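Local atomic coordinates of hypothetical protein TM0894 (Thermotoga maritima, PDB entry 1ZTC), a protein that binds two nickel ions in a metallo-beta-lactamase fold and is probably a metal-dependent hydrolase, perhaps an endoribonuclease. Residues A[14-19]-A[61-66]. Numbering follows the deposited sequence.
Sequences ELKILV and EEKFSE
Where strand 13-19, at one edge of the six-stranded metallo-beta-lactamase sheet within this chain, reaches a classic beta bulge, Leu18 meets Lys63 and Phe64 of helix 57-67, which packs against it. Leu18 and Val19 make the bulge together, both facing Val37 on the neighbouring strand. The helix segment runs at 145° to the strand, and the two backbones come nearest at Leu18 and Lys63, with 6.2 Å between their CA atoms. Lys63 makes the one direct hydrogen bond between the two segments. Its chain bends at chi2 (-64°) and again at chi4, curling round the Leu18 carbonyl. CG lies 3.4 Å from Leu18 O. NZ donates to that same O at 2.8 Å, the ammonium sitting above the carbonyl plane, 39° out of it. Leu18 runs past the Lys63 chain in the opposite direction, CD2 lying 4.1 Å from Lys63 CB, while CD1 meets Phe64 CE1 at 3.9 Å, the two side chains crossing at about a right angle. Leu60 adds to the apolar packing round Leu18, and Ile115 of the second subunit packs on Phe64. On the more exposed side, Lys16 and Glu66 approach without forming a salt bridge; one water links Lys16 NZ to Glu66 OE1. A second water donates to Ile17 O and accepts from Lys63 NZ, 2.9 Å away, with a weak bond from Lys16 NZ. Lys63 thus ties two successive strand carbonyls to the helix, one directly and one through water. Lys16 NZ and Lys63 NZ lie 5.6 Å apart, and the nearby Glu66 carboxylate probably eases their repulsion.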
ATOM      1  N   GLU A  14      15.853 -26.211 -11.027  1.00 47.50           N
ATOM      2  CA  GLU A  14      14.550 -25.693 -11.374  1.00 48.37           C
ATOM      3  C   GLU A  14      14.298 -24.413 -10.595  1.00 47.40           C
ATOM      4  O   GLU A  14      14.517 -24.384  -9.408  1.00 45.26           O
ATOM      5  CB  GLU A  14      13.458 -26.684 -10.982  1.00 48.51           C
ATOM      6  CG  GLU A  14      13.386 -27.918 -11.873  1.00 63.08           C
ATOM      7  CD  GLU A  14      12.488 -27.706 -13.091  1.00 75.15           C
ATOM      8  OE1 GLU A  14      11.464 -26.965 -12.978  1.00 81.05           O
ATOM      9  OE2 GLU A  14      12.813 -28.295 -14.151  1.00 79.82           O
ATOM     10  N   LEU A  15      13.779 -23.398 -11.278  1.00 46.89           N
ATOM     11  CA  LEU A  15      13.471 -22.109 -10.697  1.00 47.24           C
ATOM     12  C   LEU A  15      11.959 -21.910 -10.527  1.00 46.45           C
ATOM     13  O   LEU A  15      11.186 -22.242 -11.421  1.00 44.67           O
ATOM     14  CB  LEU A  15      13.984 -21.020 -11.616  1.00 45.61           C
ATOM     15  CG  LEU A  15      13.528 -19.594 -11.298  1.00 48.29           C
ATOM     16  CD1 LEU A  15      14.278 -19.077 -10.152  1.00 51.91           C
ATOM     17  CD2 LEU A  15      13.711 -18.702 -12.474  1.00 53.66           C
ATOM     18  N   LYS A  16      11.561 -21.378  -9.382  1.00 47.07           N
ATOM     19  CA  LYS A  16      10.226 -20.867  -9.189  1.00 48.25           C
ATOM     20  C   LYS A  16      10.325 -19.498  -8.525  1.00 46.16           C
ATOM     21  O   LYS A  16      11.030 -19.326  -7.534  1.00 45.11           O
ATOM     22  CB  LYS A  16       9.397 -21.816  -8.341  1.00 47.06           C
ATOM     23  CG  LYS A  16       7.879 -21.464  -8.357  1.00 52.56           C
ATOM     24  CD  LYS A  16       7.018 -22.430  -7.516  1.00 58.49           C
ATOM     25  CE  LYS A  16       5.488 -22.141  -7.574  1.00 62.33           C
ATOM     26  NZ  LYS A  16       4.954 -21.930  -8.962  1.00 70.95           N
ATOM     27  N   ILE A  17       9.626 -18.515  -9.089  1.00 45.24           N
ATOM     28  CA  ILE A  17       9.511 -17.210  -8.469  1.00 45.77           C
ATOM     29  C   ILE A  17       8.304 -17.249  -7.530  1.00 45.51           C
ATOM     30  O   ILE A  17       7.164 -17.285  -7.974  1.00 45.45           O
ATOM     31  CB  ILE A  17       9.408 -16.086  -9.514  1.00 45.97           C
ATOM     32  CG1 ILE A  17      10.702 -16.050 -10.355  1.00 48.64           C
ATOM     33  CG2 ILE A  17       9.247 -14.727  -8.825  1.00 47.27           C
ATOM     34  CD1 ILE A  17      10.601 -15.235 -11.629  1.00 49.59           C
ATOM     35  N   LEU A  18       8.559 -17.273  -6.226  1.00 44.29           N
ATOM     36  CA  LEU A  18       7.495 -17.406  -5.252  1.00 44.04           C
ATOM     37  C   LEU A  18       6.709 -16.110  -5.073  1.00 43.99           C
ATOM     38  O   LEU A  18       5.492 -16.119  -4.836  1.00 43.98           O
ATOM     39  CB  LEU A  18       8.075 -17.831  -3.910  1.00 43.74           C
ATOM     40  CG  LEU A  18       8.886 -19.116  -3.895  1.00 44.65           C
ATOM     41  CD1 LEU A  18       9.137 -19.523  -2.466  1.00 45.65           C
ATOM     42  CD2 LEU A  18       8.185 -20.246  -4.679  1.00 42.87           C
ATOM     43  N   VAL A  19       7.421 -15.006  -5.174  1.00 44.57           N
ATOM     44  CA  VAL A  19       6.884 -13.666  -5.019  1.00 43.70           C
ATOM     45  C   VAL A  19       7.599 -12.754  -6.014  1.00 42.28           C
ATOM     46  O   VAL A  19       8.816 -12.757  -6.075  1.00 41.04           O
ATOM     47  CB  VAL A  19       7.223 -13.137  -3.598  1.00 44.07           C
ATOM     48  CG1 VAL A  19       6.919 -11.657  -3.436  1.00 44.30           C
ATOM     49  CG2 VAL A  19       6.566 -14.008  -2.510  1.00 46.51           C
ATOM     50  N   GLU A  61       3.034 -18.510   2.261  1.00 46.04           N
ATOM     51  CA  GLU A  61       2.239 -19.605   2.809  1.00 47.05           C
ATOM     52  C   GLU A  61       1.625 -20.468   1.698  1.00 48.30           C
ATOM     53  O   GLU A  61       1.664 -21.703   1.707  1.00 47.34           O
ATOM     54  CB  GLU A  61       1.116 -18.991   3.654  1.00 48.82           C
ATOM     55  CG  GLU A  61       0.329 -19.958   4.540  1.00 52.59           C
ATOM     56  CD  GLU A  61       1.078 -20.230   5.808  1.00 58.41           C
ATOM     57  OE1 GLU A  61       1.874 -21.187   5.822  1.00 61.17           O
ATOM     58  OE2 GLU A  61       0.926 -19.441   6.759  1.00 61.03           O
ATOM     59  N   GLU A  62       1.010 -19.783   0.754  1.00 47.60           N
ATOM     60  CA  GLU A  62       0.334 -20.391  -0.373  1.00 49.21           C
ATOM     61  C   GLU A  62       1.328 -21.121  -1.296  1.00 46.29           C
ATOM     62  O   GLU A  62       1.067 -22.249  -1.727  1.00 44.00           O
ATOM     63  CB  GLU A  62      -0.380 -19.234  -1.040  1.00 50.39           C
ATOM     64  CG  GLU A  62      -1.152 -19.382  -2.247  1.00 60.44           C
ATOM     65  CD  GLU A  62      -1.648 -17.967  -2.635  1.00 62.92           C
ATOM     66  OE1 GLU A  62      -2.589 -17.445  -1.962  1.00 71.80           O
ATOM     67  OE2 GLU A  62      -1.020 -17.359  -3.542  1.00 79.93           O
ATOM     68  N   LYS A  63       2.489 -20.515  -1.568  1.00 43.69           N
ATOM     69  CA  LYS A  63       3.476 -21.169  -2.433  1.00 44.94           C
ATOM     70  C   LYS A  63       4.158 -22.376  -1.755  1.00 45.61           C
ATOM     71  O   LYS A  63       4.367 -23.401  -2.388  1.00 44.15           O
ATOM     72  CB  LYS A  63       4.533 -20.193  -2.912  1.00 45.14           C
ATOM     73  CG  LYS A  63       4.018 -18.993  -3.666  1.00 49.80           C
ATOM     74  CD  LYS A  63       3.343 -19.373  -4.949  1.00 50.50           C
ATOM     75  CE  LYS A  63       2.554 -18.211  -5.517  1.00 54.47           C
ATOM     76  NZ  LYS A  63       3.417 -17.289  -6.224  1.00 53.74           N
ATOM     77  N   PHE A  64       4.493 -22.250  -0.477  1.00 44.38           N
ATOM     78  CA  PHE A  64       5.042 -23.357   0.271  1.00 45.24           C
ATOM     79  C   PHE A  64       4.055 -24.526   0.314  1.00 45.09           C
ATOM     80  O   PHE A  64       4.440 -25.689   0.144  1.00 45.38           O
ATOM     81  CB  PHE A  64       5.435 -22.910   1.686  1.00 45.69           C
ATOM     82  CG  PHE A  64       6.863 -22.408   1.786  1.00 46.64           C
ATOM     83  CD1 PHE A  64       7.255 -21.236   1.152  1.00 51.04           C
ATOM     84  CD2 PHE A  64       7.823 -23.120   2.514  1.00 50.64           C
ATOM     85  CE1 PHE A  64       8.590 -20.763   1.244  1.00 49.07           C
ATOM     86  CE2 PHE A  64       9.146 -22.668   2.594  1.00 49.07           C
ATOM     87  CZ  PHE A  64       9.518 -21.471   1.952  1.00 49.06           C
ATOM     88  N   SER A  65       2.778 -24.211   0.522  1.00 46.81           N
ATOM     89  CA  SER A  65       1.729 -25.238   0.490  1.00 47.82           C
ATOM     90  C   SER A  65       1.658 -25.934  -0.871  1.00 49.05           C
ATOM     91  O   SER A  65       1.629 -27.160  -0.940  1.00 49.11           O
ATOM     92  CB  SER A  65       0.373 -24.640   0.829  0.50 49.23           C
ATOM     93  OG  SER A  65      -0.601 -25.655   0.888  0.50 49.49           O
ATOM     94  N   GLU A  66       1.673 -25.163  -1.958  1.00 49.42           N
ATOM     95  CA  GLU A  66       1.708 -25.751  -3.290  1.00 51.68           C
ATOM     96  C   GLU A  66       2.914 -26.652  -3.501  1.00 50.23           C
ATOM     97  O   GLU A  66       2.807 -27.682  -4.141  1.00 50.96           O
ATOM     98  CB  GLU A  66       1.792 -24.680  -4.371  1.00 52.35           C
ATOM     99  CG  GLU A  66       0.515 -23.910  -4.681  1.00 63.44           C
ATOM    100  CD  GLU A  66       0.800 -22.648  -5.536  1.00 62.78           C
ATOM    101  OE1 GLU A  66       1.820 -22.648  -6.294  1.00 72.69           O
ATOM    102  OE2 GLU A  66       0.014 -21.661  -5.427  1.00 77.66           O
TER
HETATM  103  O   HOH W   1       2.096 -20.861  -8.051  1.00 53.69           O
HETATM  104  O   HOH W   2       4.962 -18.873  -8.131  1.00 57.59           O